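Possible periplasmic protein (Campylobacter jejuni, PDB 3RGC) is probably a periplasmic SurA-like chaperone that assists the folding of exported proteins, and may have peptidyl-prolyl cis-trans isomerase activity. Local coordinates at residues B[5-10]-B[245-250]; B[15-20]-B[30-35]; B[43-48]-B[100-105]; B[55-60]-B[88-93]; B[110-115]-B[224-229]. One frame throughout, in Å; residues are numbered along the deposited sequence.

Contact 1: residues B[5-10]-B[245-250]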
# COMPACT_ATOMS: atom_id res chain seq x y z
N VAL B 5 42.64 -6.07 -26.05
CA VAL B 5 41.86 -4.98 -26.61
C VAL B 5 42.23 -3.64 -25.97
O VAL B 5 42.52 -3.56 -24.77
CB VAL B 5 40.33 -5.23 -26.45
CG1 VAL B 5 39.51 -4.19 -27.24
CG2 VAL B 5 39.95 -6.64 -26.89
N VAL B 6 42.25 -2.58 -26.77
CA VAL B 6 42.43 -1.25 -26.24
C VAL B 6 41.15 -0.53 -26.58
O VAL B 6 40.65 -0.66 -27.69
CB VAL B 6 43.63 -0.55 -26.91
CG1 VAL B 6 43.94 0.75 -26.22
CG2 VAL B 6 44.83 -1.45 -26.86
N VAL B 7 40.59 0.18 -25.60
CA VAL B 7 39.36 0.94 -25.79
C VAL B 7 39.68 2.39 -25.44
O VAL B 7 40.13 2.68 -24.32
CB VAL B 7 38.23 0.43 -24.89
CG1 VAL B 7 36.94 1.24 -25.12
CG2 VAL B 7 38.01 -1.05 -25.14
N ASP B 8 39.44 3.29 -26.38
CA ASP B 8 40.11 4.57 -26.37
C ASP B 8 41.59 4.24 -26.31
O ASP B 8 42.18 3.80 -27.30
CB ASP B 8 39.71 5.41 -25.16
CG ASP B 8 38.66 6.45 -25.51
OD1 ASP B 8 38.06 7.02 -24.58
OD2 ASP B 8 38.44 6.69 -26.72
N LYS B 9 42.20 4.43 -25.14
CA LYS B 9 43.58 4.01 -24.96
C LYS B 9 43.69 2.99 -23.82
O LYS B 9 44.75 2.40 -23.60
CB LYS B 9 44.48 5.23 -24.70
N GLU B 10 42.58 2.77 -23.13
CA GLU B 10 42.53 1.88 -21.98
C GLU B 10 42.59 0.39 -22.36
O GLU B 10 41.72 -0.13 -23.05
CB GLU B 10 41.29 2.20 -21.13
CG GLU B 10 41.38 3.59 -20.51
CD GLU B 10 40.06 4.10 -19.96
OE1 GLU B 10 39.22 3.26 -19.55
OE2 GLU B 10 39.86 5.33 -19.94
N ILE B 245 34.42 5.96 -30.75
CA ILE B 245 35.68 5.54 -30.14
C ILE B 245 36.35 4.44 -30.92
O ILE B 245 35.69 3.64 -31.60
CB ILE B 245 35.49 5.04 -28.69
CG1 ILE B 245 34.60 3.80 -28.66
CG2 ILE B 245 34.93 6.14 -27.80
CD1 ILE B 245 34.22 3.39 -27.28
N ASN B 246 37.68 4.39 -30.82
CA ASN B 246 38.46 3.32 -31.43
C ASN B 246 38.59 2.09 -30.52
O ASN B 246 39.08 2.17 -29.39
CB ASN B 246 39.83 3.82 -31.87
CG ASN B 246 40.38 4.88 -30.95
OD1 ASN B 246 40.04 4.93 -29.76
ND2 ASN B 246 41.23 5.75 -31.49
N ILE B 247 38.13 0.96 -31.03
CA ILE B 247 38.20 -0.31 -30.34
C ILE B 247 39.03 -1.22 -31.23
O ILE B 247 38.59 -1.62 -32.30
CB ILE B 247 36.80 -0.93 -30.17
CG1 ILE B 247 35.95 -0.10 -29.20
CG2 ILE B 247 36.90 -2.39 -29.73
CD1 ILE B 247 34.53 -0.62 -29.01
N GLU B 248 40.25 -1.53 -30.79
CA GLU B 248 41.14 -2.32 -31.61
C GLU B 248 41.48 -3.64 -30.95
O GLU B 248 41.91 -3.67 -29.80
CB GLU B 248 42.42 -1.54 -31.91
CG GLU B 248 42.19 -0.18 -32.55
CD GLU B 248 43.46 0.39 -33.16
OE1 GLU B 248 44.45 -0.37 -33.29
OE2 GLU B 248 43.47 1.59 -33.51
N TYR B 249 41.30 -4.73 -31.68
CA TYR B 249 41.73 -6.04 -31.22
C TYR B 249 43.21 -6.20 -31.57
O TYR B 249 43.64 -5.82 -32.66
CB TYR B 249 40.91 -7.16 -31.88
CG TYR B 249 39.47 -7.25 -31.40
CD1 TYR B 249 39.03 -8.35 -30.68
CD2 TYR B 249 38.57 -6.23 -31.66
CE1 TYR B 249 37.72 -8.43 -30.24
CE2 TYR B 249 37.25 -6.29 -31.22
CZ TYR B 249 36.84 -7.39 -30.51
OH TYR B 249 35.53 -7.47 -30.06
N LEU B 250 44.00 -6.76 -30.64
CA LEU B 250 45.44 -6.90 -30.83
C LEU B 250 45.86 -8.33 -31.20
O LEU B 250 45.17 -9.31 -30.89
CB LEU B 250 46.23 -6.45 -29.58
CG LEU B 250 46.50 -4.95 -29.40
CD1 LEU B 250 45.19 -4.16 -29.31
CD2 LEU B 250 47.37 -4.68 -28.19
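Val5, Val6 and Val7 pair with Tyr249, Glu248 and Ile247 as antiparallel strands whose short axes approach to 5.0 Å with directions 171° apart. Val6 and Glu248 form the hydrogen-bonded pair: Val6 N donates to Glu248 O and Glu248 N to Val6 O, each at 3.2 Å and close to straight. The non-hydrogen-bonded pairs Val5-Tyr249 and Val7-Ile247 flank it, and Val5 CA adds a CA-H...O contact to Glu248 O at 3.4 Å. Past the strand end Asp8 N makes a weak, bent bond to Asn246 O, just as the chain enters the type II' turn from Val7 to Glu10.

Val5, Val7, Ile247 and Tyr249 share one face of the sheet. With CG1 of Val5 anti to its own N (chi1 -171°), that branch meets CG2 of Ile247 at 4.0 Å, while CG2 of Val5 lies over one face of the Tyr249 ring, displaced toward the rim and 4.3 Å from CD1. Val7 CG1 meets Ile245 CD1 at 4.1 Å. On the other face CG2 of Val6 presses on CD1 of Leu250 at 3.7 Å, and the Glu248 carboxylate leads away. The Asp8 carboxylate and Asn246 amide planes are 84° apart and the groups do not bond; Asp8 OD1 has a weak hydrogen bond to Ser43 OG.

Helix 30-48 receives Ile245 on Met40 and Tyr249 on Leu32. Strand 247-249 forms one edge of a three-stranded antiparallel sheet with 3-7 in the middle and 10-13 beyond, joining the two chain ends in one domain, as in SurA-like chaperones.

Contact 2: residues B[15-20]-B[30-35]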
# COMPACT_ATOMS: atom_id res chain seq x y z
N TYR B 15 43.98 -11.38 -18.98
CA TYR B 15 43.72 -11.65 -17.57
C TYR B 15 42.35 -11.10 -17.17
O TYR B 15 41.54 -11.82 -16.60
CB TYR B 15 44.82 -11.07 -16.69
N ASP B 16 42.10 -9.83 -17.49
CA ASP B 16 40.79 -9.23 -17.25
C ASP B 16 39.65 -10.07 -17.82
O ASP B 16 38.68 -10.35 -17.13
CB ASP B 16 40.70 -7.83 -17.86
CG ASP B 16 41.74 -6.88 -17.31
OD1 ASP B 16 42.18 -7.09 -16.16
OD2 ASP B 16 42.10 -5.93 -18.02
N ILE B 17 39.78 -10.45 -19.09
CA ILE B 17 38.76 -11.26 -19.75
C ILE B 17 38.59 -12.56 -18.99
O ILE B 17 37.47 -13.02 -18.77
CB ILE B 17 39.16 -11.59 -21.21
CG1 ILE B 17 39.17 -10.33 -22.07
CG2 ILE B 17 38.19 -12.59 -21.82
CD1 ILE B 17 40.19 -10.37 -23.17
N ASP B 18 39.71 -13.14 -18.58
CA ASP B 18 39.70 -14.36 -17.80
C ASP B 18 38.97 -14.17 -16.46
O ASP B 18 37.97 -14.83 -16.18
CB ASP B 18 41.13 -14.85 -17.58
CG ASP B 18 41.19 -16.11 -16.76
OD1 ASP B 18 41.17 -17.22 -17.35
OD2 ASP B 18 41.27 -16.00 -15.51
N GLN B 19 39.47 -13.26 -15.63
CA GLN B 19 38.87 -13.01 -14.33
C GLN B 19 37.40 -12.57 -14.42
O GLN B 19 36.62 -12.81 -13.50
CB GLN B 19 39.70 -11.99 -13.54
CG GLN B 19 40.95 -12.61 -12.91
CD GLN B 19 42.05 -11.60 -12.62
OE1 GLN B 19 42.57 -10.95 -13.52
NE2 GLN B 19 42.40 -11.47 -11.34
N THR B 20 37.04 -11.95 -15.53
CA THR B 20 35.66 -11.51 -15.74
C THR B 20 34.77 -12.66 -16.17
O THR B 20 33.59 -12.73 -15.78
CB THR B 20 35.57 -10.35 -16.75
OG1 THR B 20 36.25 -9.20 -16.23
CG2 THR B 20 34.11 -9.97 -17.00
N LYS B 30 31.03 -12.31 -24.45
CA LYS B 30 30.23 -11.72 -23.37
C LYS B 30 31.12 -11.00 -22.35
O LYS B 30 30.87 -9.85 -22.02
CB LYS B 30 29.35 -12.78 -22.68
N ALA B 31 32.15 -11.68 -21.86
CA ALA B 31 33.08 -11.04 -20.92
C ALA B 31 33.74 -9.83 -21.60
O ALA B 31 34.05 -8.83 -20.96
CB ALA B 31 34.13 -12.04 -20.41
N LEU B 32 33.92 -9.95 -22.91
CA LEU B 32 34.55 -8.93 -23.72
C LEU B 32 33.63 -7.73 -23.83
O LEU B 32 34.07 -6.58 -23.74
CB LEU B 32 34.84 -9.48 -25.11
CG LEU B 32 36.10 -9.02 -25.83
CD1 LEU B 32 37.34 -9.48 -25.09
CD2 LEU B 32 36.09 -9.54 -27.26
N GLY B 33 32.34 -8.00 -24.02
CA GLY B 33 31.34 -6.94 -24.08
C GLY B 33 31.30 -6.13 -22.79
O GLY B 33 31.33 -4.90 -22.81
N VAL B 34 31.23 -6.82 -21.66
CA VAL B 34 31.21 -6.15 -20.36
C VAL B 34 32.44 -5.26 -20.20
O VAL B 34 32.33 -4.08 -19.86
CB VAL B 34 31.19 -7.17 -19.21
CG1 VAL B 34 31.70 -6.52 -17.93
CG2 VAL B 34 29.80 -7.72 -19.01
N LEU B 35 33.61 -5.84 -20.46
CA LEU B 35 34.86 -5.11 -20.30
C LEU B 35 34.92 -3.91 -21.24
O LEU B 35 35.43 -2.85 -20.86
CB LEU B 35 36.05 -6.04 -20.51
CG LEU B 35 36.42 -6.94 -19.33
CD1 LEU B 35 37.51 -7.92 -19.71
CD2 LEU B 35 36.86 -6.10 -18.14
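A helix-loop-helix corner of the SurA-like N-terminal region packs Ile17 and Thr20 of helix 14-23 against Ala31 and Leu35 of helix 30-48. The short helical axes come within 9.0 Å at a steep crossing of 111°, with Ile17 and Ala31 where the backbones come nearest. CD1 of Leu35 packs against the first helix, 3.5 Å from Ile17 N, and also meets CB of Asp16. The same Leu35 CD1 lies 3.8 Å from Ile17 CG1. Ile17 crosses Leu35 at about a right angle and runs on to Leu32, where the two CD1 methyls stand 3.5 Å apart. Thr20 slides past Leu35 in the opposite direction. Its CG2 faces the CB of Ala31 at 4.0 Å, whereas OG1, placed beside the backbone N by chi1 of -64°, turns back to Asp16 O with a 2.8 Å hydrogen bond. Asp16 O also accepts from Thr20 N, and the two donors arrive from opposite faces of the carbonyl plane. Ile12 of strand 10-13 touches both Ile17 and Leu35. No hydrogen bond links the two segments; they are held by aliphatic packing, partly of side chain on backbone, while the Thr20 hydroxyl at the interface is satisfied within its own helix.

Contact 3: residues B[43-48]-B[100-105]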
# COMPACT_ATOMS: atom_id res chain seq x y z
N SER B 43 35.99 5.98 -18.80
CA SER B 43 36.47 7.12 -19.58
C SER B 43 35.51 8.31 -19.52
O SER B 43 35.93 9.47 -19.48
CB SER B 43 36.72 6.71 -21.03
OG SER B 43 36.19 7.67 -21.93
N GLN B 44 34.22 8.02 -19.53
CA GLN B 44 33.21 9.05 -19.34
C GLN B 44 33.27 9.60 -17.91
O GLN B 44 33.06 10.79 -17.69
CB GLN B 44 31.82 8.47 -19.62
CG GLN B 44 31.57 8.20 -21.09
CD GLN B 44 31.82 9.43 -21.96
OE1 GLN B 44 31.30 10.52 -21.69
NE2 GLN B 44 32.63 9.26 -22.99
N MET B 45 33.56 8.73 -16.95
CA MET B 45 33.72 9.15 -15.56
C MET B 45 34.82 10.23 -15.43
O MET B 45 34.63 11.25 -14.78
CB MET B 45 34.02 7.94 -14.67
CG MET B 45 32.76 7.08 -14.35
SD MET B 45 33.05 5.70 -13.22
CE MET B 45 34.10 6.47 -12.00
N LYS B 46 35.95 10.00 -16.08
CA LYS B 46 37.03 10.98 -16.12
C LYS B 46 36.58 12.31 -16.72
O LYS B 46 36.73 13.37 -16.10
CB LYS B 46 38.19 10.44 -16.97
CG LYS B 46 38.77 9.12 -16.49
CD LYS B 46 39.86 8.64 -17.43
CE LYS B 46 40.36 7.27 -17.03
NZ LYS B 46 40.78 7.26 -15.61
N GLN B 47 36.04 12.25 -17.93
CA GLN B 47 35.66 13.44 -18.68
C GLN B 47 34.57 14.25 -17.99
O GLN B 47 34.57 15.48 -18.05
CB GLN B 47 35.21 13.07 -20.09
CG GLN B 47 36.26 12.33 -20.91
CD GLN B 47 35.74 11.95 -22.28
OE1 GLN B 47 34.88 12.64 -22.84
NE2 GLN B 47 36.25 10.85 -22.84
N LEU B 48 33.63 13.58 -17.34
CA LEU B 48 32.53 14.28 -16.68
C LEU B 48 32.86 14.61 -15.23
O LEU B 48 32.06 15.22 -14.54
CB LEU B 48 31.23 13.48 -16.77
CG LEU B 48 30.72 13.19 -18.19
CD1 LEU B 48 29.55 12.17 -18.19
CD2 LEU B 48 30.34 14.49 -18.92
N ARG B 100 26.34 4.97 -10.65
CA ARG B 100 25.07 5.68 -10.46
C ARG B 100 25.23 7.19 -10.67
O ARG B 100 24.39 7.81 -11.32
CB ARG B 100 24.43 5.39 -9.10
CG ARG B 100 23.49 4.20 -9.12
CD ARG B 100 22.63 4.10 -7.87
NE ARG B 100 23.38 3.62 -6.71
CZ ARG B 100 23.80 2.37 -6.56
NH1 ARG B 100 23.55 1.46 -7.50
NH2 ARG B 100 24.47 2.02 -5.47
N LYS B 101 26.31 7.78 -10.13
CA LYS B 101 26.57 9.20 -10.39
C LYS B 101 26.70 9.45 -11.90
O LYS B 101 26.18 10.43 -12.43
CB LYS B 101 27.82 9.69 -9.65
CG LYS B 101 27.59 10.12 -8.21
CD LYS B 101 28.84 10.76 -7.63
CE LYS B 101 28.54 11.57 -6.39
NZ LYS B 101 29.64 12.55 -6.08
N LEU B 102 27.37 8.53 -12.60
CA LEU B 102 27.63 8.66 -14.04
C LEU B 102 26.33 8.70 -14.83
O LEU B 102 26.12 9.59 -15.66
CB LEU B 102 28.52 7.50 -14.55
CG LEU B 102 28.60 7.37 -16.07
CD1 LEU B 102 29.20 8.63 -16.67
CD2 LEU B 102 29.37 6.13 -16.55
N TYR B 103 25.45 7.74 -14.57
CA TYR B 103 24.17 7.70 -15.26
C TYR B 103 23.21 8.84 -14.86
O TYR B 103 22.37 9.26 -15.65
CB TYR B 103 23.52 6.33 -15.11
CG TYR B 103 24.32 5.25 -15.79
CD1 TYR B 103 24.46 5.26 -17.16
CD2 TYR B 103 24.96 4.27 -15.07
CE1 TYR B 103 25.21 4.29 -17.79
CE2 TYR B 103 25.72 3.30 -15.70
CZ TYR B 103 25.85 3.32 -17.06
OH TYR B 103 26.59 2.36 -17.71
N GLU B 104 23.32 9.34 -13.63
CA GLU B 104 22.55 10.53 -13.25
C GLU B 104 23.01 11.72 -14.07
O GLU B 104 22.21 12.44 -14.63
CB GLU B 104 22.79 10.91 -11.79
CG GLU B 104 22.37 9.92 -10.73
CD GLU B 104 22.93 10.31 -9.36
OE1 GLU B 104 23.27 11.50 -9.17
OE2 GLU B 104 23.03 9.42 -8.49
N LYS B 105 24.33 11.94 -14.10
CA LYS B 105 24.92 13.02 -14.87
C LYS B 105 24.48 12.95 -16.33
O LYS B 105 23.96 13.91 -16.90
CB LYS B 105 26.46 12.93 -14.78
CG LYS B 105 27.21 14.04 -15.49
CD LYS B 105 26.90 15.40 -14.87
CE LYS B 105 27.82 16.49 -15.40
NZ LYS B 105 27.42 17.86 -14.93
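Leu102 of helix 86-107 reaches into the groove formed by Gln44, Met45 and Leu48 of helix 30-48, and apolar contact carries the whole meeting. The short helical axes pass 10.3 Å apart at 65°. A chi1 of 167° directs the isobutyl group of Leu102 at helix 30-48, where its two methyls meet different neighbours. CD1 lies 3.9 Å from CB of Gln44 and also 3.9 Å from CD1 of Leu48, while CD2 takes CG of Met45 at 4.2 Å. Both Met45 and Leu48 cross Leu102 at roughly right angles, Leu48 offering its CD1 methyl and Met45 its CG methylene to the Leu102 methyls.

A second apolar touch uses the aliphatic part of a charged residue: Leu48 CD1 meets Lys105 CG at 4.0 Å, where the lysine chain bends at chi2 and then runs on extended. Ile50, in the loop that follows, rests on Met45 and Lys105.

Polar groups do not pair between the segments. The Gln44 chain, bent at chi2, carries its amide away from Leu102, and OE1 is hydrogen-bonded to Tyr237 OH of helix 218-244. Lys101 NZ bonds to Val51 O and forms a salt bridge with Glu56. Between segments 43-48 and 100-105, then, the contact is made by methyl and methylene carbons, while the polar ends of Gln44 and Lys101 bond to other parts of the fold.

Contact 4: residues B[55-60]-B[88-93]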
# COMPACT_ATOMS: atom_id res chain seq x y z
N LEU B 55 33.44 9.86 2.51
CA LEU B 55 32.26 10.34 3.25
C LEU B 55 30.94 10.12 2.50
O LEU B 55 29.96 9.73 3.10
CB LEU B 55 32.38 11.80 3.67
CG LEU B 55 33.60 12.18 4.52
CD1 LEU B 55 33.48 13.61 4.98
CD2 LEU B 55 33.77 11.24 5.70
N GLU B 56 30.92 10.39 1.20
CA GLU B 56 29.79 10.00 0.39
C GLU B 56 29.56 8.50 0.48
O GLU B 56 28.44 8.05 0.61
CB GLU B 56 30.03 10.32 -1.08
CG GLU B 56 30.05 11.78 -1.41
CD GLU B 56 30.30 11.97 -2.88
OE1 GLU B 56 31.47 11.80 -3.30
OE2 GLU B 56 29.33 12.24 -3.62
N LEU B 57 30.65 7.74 0.38
CA LEU B 57 30.55 6.28 0.41
C LEU B 57 29.98 5.83 1.74
O LEU B 57 29.06 5.01 1.77
CB LEU B 57 31.90 5.61 0.15
CG LEU B 57 31.94 4.09 0.29
CD1 LEU B 57 31.16 3.43 -0.81
CD2 LEU B 57 33.35 3.58 0.25
N ASP B 58 30.50 6.38 2.83
CA ASP B 58 30.02 6.03 4.17
C ASP B 58 28.59 6.49 4.37
O ASP B 58 27.79 5.79 4.97
CB ASP B 58 30.90 6.65 5.26
CG ASP B 58 32.29 6.03 5.32
OD1 ASP B 58 32.47 4.91 4.81
OD2 ASP B 58 33.20 6.68 5.89
N ASP B 59 28.27 7.68 3.86
CA ASP B 59 26.92 8.18 4.01
C ASP B 59 25.95 7.27 3.27
O ASP B 59 24.84 7.05 3.72
CB ASP B 59 26.79 9.61 3.48
CG ASP B 59 25.36 10.13 3.63
OD1 ASP B 59 24.81 9.99 4.74
OD2 ASP B 59 24.79 10.66 2.64
N ALA B 60 26.39 6.74 2.14
CA ALA B 60 25.54 5.88 1.34
C ALA B 60 25.37 4.52 2.02
O ALA B 60 24.29 3.92 1.96
CB ALA B 60 26.10 5.71 -0.05
N GLN B 88 35.87 -5.49 0.97
CA GLN B 88 35.52 -5.82 -0.41
C GLN B 88 34.19 -5.19 -0.72
O GLN B 88 34.04 -4.50 -1.73
CB GLN B 88 35.44 -7.34 -0.59
CG GLN B 88 35.38 -7.78 -2.06
CD GLN B 88 36.53 -7.21 -2.89
OE1 GLN B 88 37.70 -7.30 -2.49
NE2 GLN B 88 36.21 -6.63 -4.04
N PHE B 89 33.23 -5.42 0.17
CA PHE B 89 31.91 -4.82 0.07
C PHE B 89 31.99 -3.33 -0.22
O PHE B 89 31.37 -2.85 -1.17
CB PHE B 89 31.12 -5.05 1.36
CG PHE B 89 29.86 -4.25 1.44
CD1 PHE B 89 28.69 -4.70 0.85
CD2 PHE B 89 29.84 -3.04 2.12
CE1 PHE B 89 27.52 -3.95 0.92
CE2 PHE B 89 28.67 -2.30 2.20
CZ PHE B 89 27.51 -2.76 1.60
N ARG B 90 32.76 -2.59 0.58
CA ARG B 90 32.91 -1.15 0.38
C ARG B 90 33.44 -0.86 -1.00
O ARG B 90 33.01 0.08 -1.65
CB ARG B 90 33.88 -0.53 1.39
CG ARG B 90 33.35 -0.39 2.81
CD ARG B 90 34.35 0.36 3.72
NE ARG B 90 34.09 1.80 3.81
CZ ARG B 90 34.87 2.74 3.29
NH1 ARG B 90 35.98 2.40 2.63
NH2 ARG B 90 34.56 4.03 3.43
N THR B 91 34.40 -1.66 -1.45
CA THR B 91 35.00 -1.43 -2.76
C THR B 91 33.95 -1.60 -3.85
O THR B 91 33.83 -0.76 -4.74
CB THR B 91 36.19 -2.37 -3.01
OG1 THR B 91 37.22 -2.09 -2.06
CG2 THR B 91 36.74 -2.18 -4.42
N ASN B 92 33.18 -2.69 -3.78
CA ASN B 92 32.16 -2.93 -4.79
C ASN B 92 31.01 -1.93 -4.70
O ASN B 92 30.43 -1.56 -5.71
CB ASN B 92 31.63 -4.35 -4.71
CG ASN B 92 32.70 -5.38 -5.01
OD1 ASN B 92 33.66 -5.11 -5.73
ND2 ASN B 92 32.54 -6.57 -4.44
N PHE B 93 30.70 -1.50 -3.48
CA PHE B 93 29.58 -0.59 -3.28
C PHE B 93 29.97 0.74 -3.91
O PHE B 93 29.18 1.36 -4.63
CB PHE B 93 29.31 -0.44 -1.78
CG PHE B 93 28.06 0.32 -1.45
CD1 PHE B 93 26.86 -0.34 -1.29
CD2 PHE B 93 28.10 1.69 -1.25
CE1 PHE B 93 25.70 0.36 -0.97
CE2 PHE B 93 26.95 2.39 -0.93
CZ PHE B 93 25.75 1.72 -0.78
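Leu57 lies between Arg90 and Phe93, a methyl turned to each, where segments 55-60 and 88-93 of helices 54-67 and 86-107 cross at 104°, their axes 10.8 Å apart. The leucine projects toward the second helix, its CG swung opposite the backbone N (chi1 175°). Its CD2 sits over one face of the Arg90 guanidinium, offset toward the rim and 3.4 Å from NH2; its CD1 meets the Phe93 ring at CD2, 3.5 Å away.

The same guanidinium is met at its edge by a carboxylate. Arg90 NH2 donates to Asp58 OD1 at 2.7 Å in a nearly straight salt bridge. The oxygen lies in the guanidinium plane, but the two flat groups are turned 53° against each other, and the nitrogen meets OD1 on its syn side, tilted out of the carboxylate plane. The bend of the arginine chain at chi3 brings the group across to this position. Asp54 adds a long, weak ion pair to NH2.

Phe93 points its ring edge at the first helix: Ala60 CB lies in the ring plane, 3.5 Å from CE2. Ile61 packs on Phe93, and Leu97 on both Leu57 and Ala60.

A single guanidinium therefore combines an apolar face and a charged edge. The methyl over its face and the carboxylate at its edge together restrict how it can turn, and the carboxylate would be expected to balance its charge beside the leucine and phenylalanine.

Contact 5: residues B[110-115]-B[224-229]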
# COMPACT_ATOMS: atom_id res chain seq x y z
N ALA B 110 19.56 15.37 -20.79
CA ALA B 110 18.44 15.14 -21.69
C ALA B 110 17.33 16.16 -21.55
O ALA B 110 17.22 16.82 -20.54
CB ALA B 110 17.87 13.73 -21.46
N LYS B 111 16.51 16.28 -22.59
CA LYS B 111 15.32 17.13 -22.56
C LYS B 111 14.11 16.21 -22.45
O LYS B 111 13.81 15.48 -23.37
CB LYS B 111 15.23 17.97 -23.83
CG LYS B 111 16.53 18.71 -24.13
CD LYS B 111 16.31 19.97 -24.96
CE LYS B 111 17.63 20.73 -25.12
NZ LYS B 111 18.29 20.99 -23.81
N THR B 112 13.44 16.25 -21.31
CA THR B 112 12.35 15.33 -21.03
C THR B 112 11.01 15.99 -21.34
O THR B 112 10.79 17.14 -20.96
CB THR B 112 12.35 14.90 -19.53
OG1 THR B 112 13.68 14.56 -19.14
CG2 THR B 112 11.45 13.71 -19.29
N ASP B 113 10.15 15.27 -22.04
CA ASP B 113 8.78 15.71 -22.32
C ASP B 113 7.85 15.28 -21.17
O ASP B 113 7.71 14.10 -20.88
CB ASP B 113 8.31 15.12 -23.66
CG ASP B 113 6.86 15.46 -23.99
OD1 ASP B 113 6.34 16.43 -23.40
OD2 ASP B 113 6.25 14.76 -24.83
N PHE B 114 7.24 16.26 -20.51
CA PHE B 114 6.31 15.97 -19.41
C PHE B 114 4.88 16.33 -19.81
O PHE B 114 4.03 16.51 -18.94
CB PHE B 114 6.67 16.79 -18.16
CG PHE B 114 8.01 16.45 -17.54
CD1 PHE B 114 8.12 15.42 -16.61
CD2 PHE B 114 9.14 17.17 -17.88
CE1 PHE B 114 9.33 15.12 -16.05
CE2 PHE B 114 10.37 16.87 -17.31
CZ PHE B 114 10.47 15.84 -16.40
N SER B 115 4.62 16.43 -21.12
CA SER B 115 3.34 16.96 -21.61
C SER B 115 2.24 15.91 -21.62
O SER B 115 2.49 14.73 -21.87
CB SER B 115 3.49 17.59 -23.00
OG SER B 115 3.70 16.61 -24.00
N ALA B 224 6.20 5.99 -16.49
CA ALA B 224 6.75 5.06 -17.47
C ALA B 224 7.28 5.78 -18.71
O ALA B 224 8.33 5.44 -19.26
CB ALA B 224 5.71 4.03 -17.86
N TYR B 225 6.53 6.79 -19.15
CA TYR B 225 6.95 7.59 -20.30
C TYR B 225 8.27 8.25 -19.99
O TYR B 225 9.21 8.21 -20.78
CB TYR B 225 5.89 8.63 -20.61
CG TYR B 225 6.20 9.50 -21.79
CD1 TYR B 225 6.79 8.97 -22.94
CD2 TYR B 225 5.89 10.86 -21.77
CE1 TYR B 225 7.06 9.78 -24.04
CE2 TYR B 225 6.16 11.67 -22.86
CZ TYR B 225 6.74 11.13 -24.00
OH TYR B 225 7.01 11.93 -25.08
N VAL B 226 8.34 8.86 -18.82
CA VAL B 226 9.55 9.53 -18.37
C VAL B 226 10.69 8.53 -18.15
O VAL B 226 11.82 8.76 -18.58
CB VAL B 226 9.28 10.31 -17.08
CG1 VAL B 226 10.59 10.78 -16.45
CG2 VAL B 226 8.33 11.48 -17.35
N SER B 227 10.40 7.42 -17.49
CA SER B 227 11.40 6.37 -17.34
C SER B 227 11.99 5.95 -18.69
O SER B 227 13.20 5.85 -18.84
CB SER B 227 10.80 5.14 -16.64
OG SER B 227 11.21 3.95 -17.29
N GLU B 228 11.11 5.70 -19.66
CA GLU B 228 11.58 5.31 -20.99
C GLU B 228 12.39 6.37 -21.70
O GLU B 228 13.37 6.06 -22.40
CB GLU B 228 10.42 4.89 -21.88
CG GLU B 228 10.87 4.68 -23.31
CD GLU B 228 10.01 3.69 -24.04
OE1 GLU B 228 9.04 3.18 -23.45
OE2 GLU B 228 10.32 3.41 -25.22
N GLN B 229 12.00 7.63 -21.55
CA GLN B 229 12.80 8.69 -22.16
C GLN B 229 14.21 8.70 -21.58
O GLN B 229 15.18 8.97 -22.30
CB GLN B 229 12.13 10.06 -22.00
CG GLN B 229 10.79 10.24 -22.75
CD GLN B 229 10.13 11.57 -22.40
OE1 GLN B 229 10.61 12.63 -22.76
NE2 GLN B 229 9.04 11.50 -21.65
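Tyr225 opens the contact by reaching Asp113, the first residue of an Asx turn that leads into helix 116-125, whose N-cap is Ser115. A fully extended first torsion (chi1 -180°) points the tyrosine hydroxyl at the loop, and OH donates to Asp113 OD2 at 2.9 Å. That oxygen lies in the ring plane, at the edge, while the carboxylate and ring planes are 82° apart. OH approaches OD2 on the anti side, tilted out of the carboxylate plane. The other oxygen, OD1, is held within the loop by Ser115 N, at 2.9 Å from above the carboxylate plane, and by Ser115 OG on the syn lone pair. Ser115 OG in turn caps Gly118 N.

Val226, next along helix 218-244, gives the apolar part: CG2 packs on the Phe114 ring, 4.0 Å from CE1, and CG1 looks toward CG2 of Thr112. That Thr112 methyl lies over a face of the same ring.

A turn later, Gln229 clamps the loop backbone. Its chain extends beyond CG and places the amide alongside Asp113, much as a strand neighbour would. OE1 accepts from Asp113 N at 2.8 Å on an in-plane lone pair. NE2, meanwhile, sits above the centre of the Tyr225 ring and donates to Asp113 O at 3.0 Å, almost straight and in the plane of its own amide.

How the contacts relate
From the N terminus, contact 1 opens first and closes last: its strands enclose every other contact. Inside it, contact 2 closes a short loop at the first helical corner. Contact 3 then spans helices 54-67 and 72-81 and encloses contact 4. Contact 5 follows in series, its loop holding the four-stranded sheet of the other domain, and none of the loops cross. Helix 30-48 serves contacts 2 and 3, and helix 86-107 serves contacts 3 and 4, which a salt bridge also joins. Helix 218-244 passes from contact 5 back to the terminal sheet, where contact 1 touches contact 2 at Leu32 and contact 3 through Glu10 on Ser43 and Lys46.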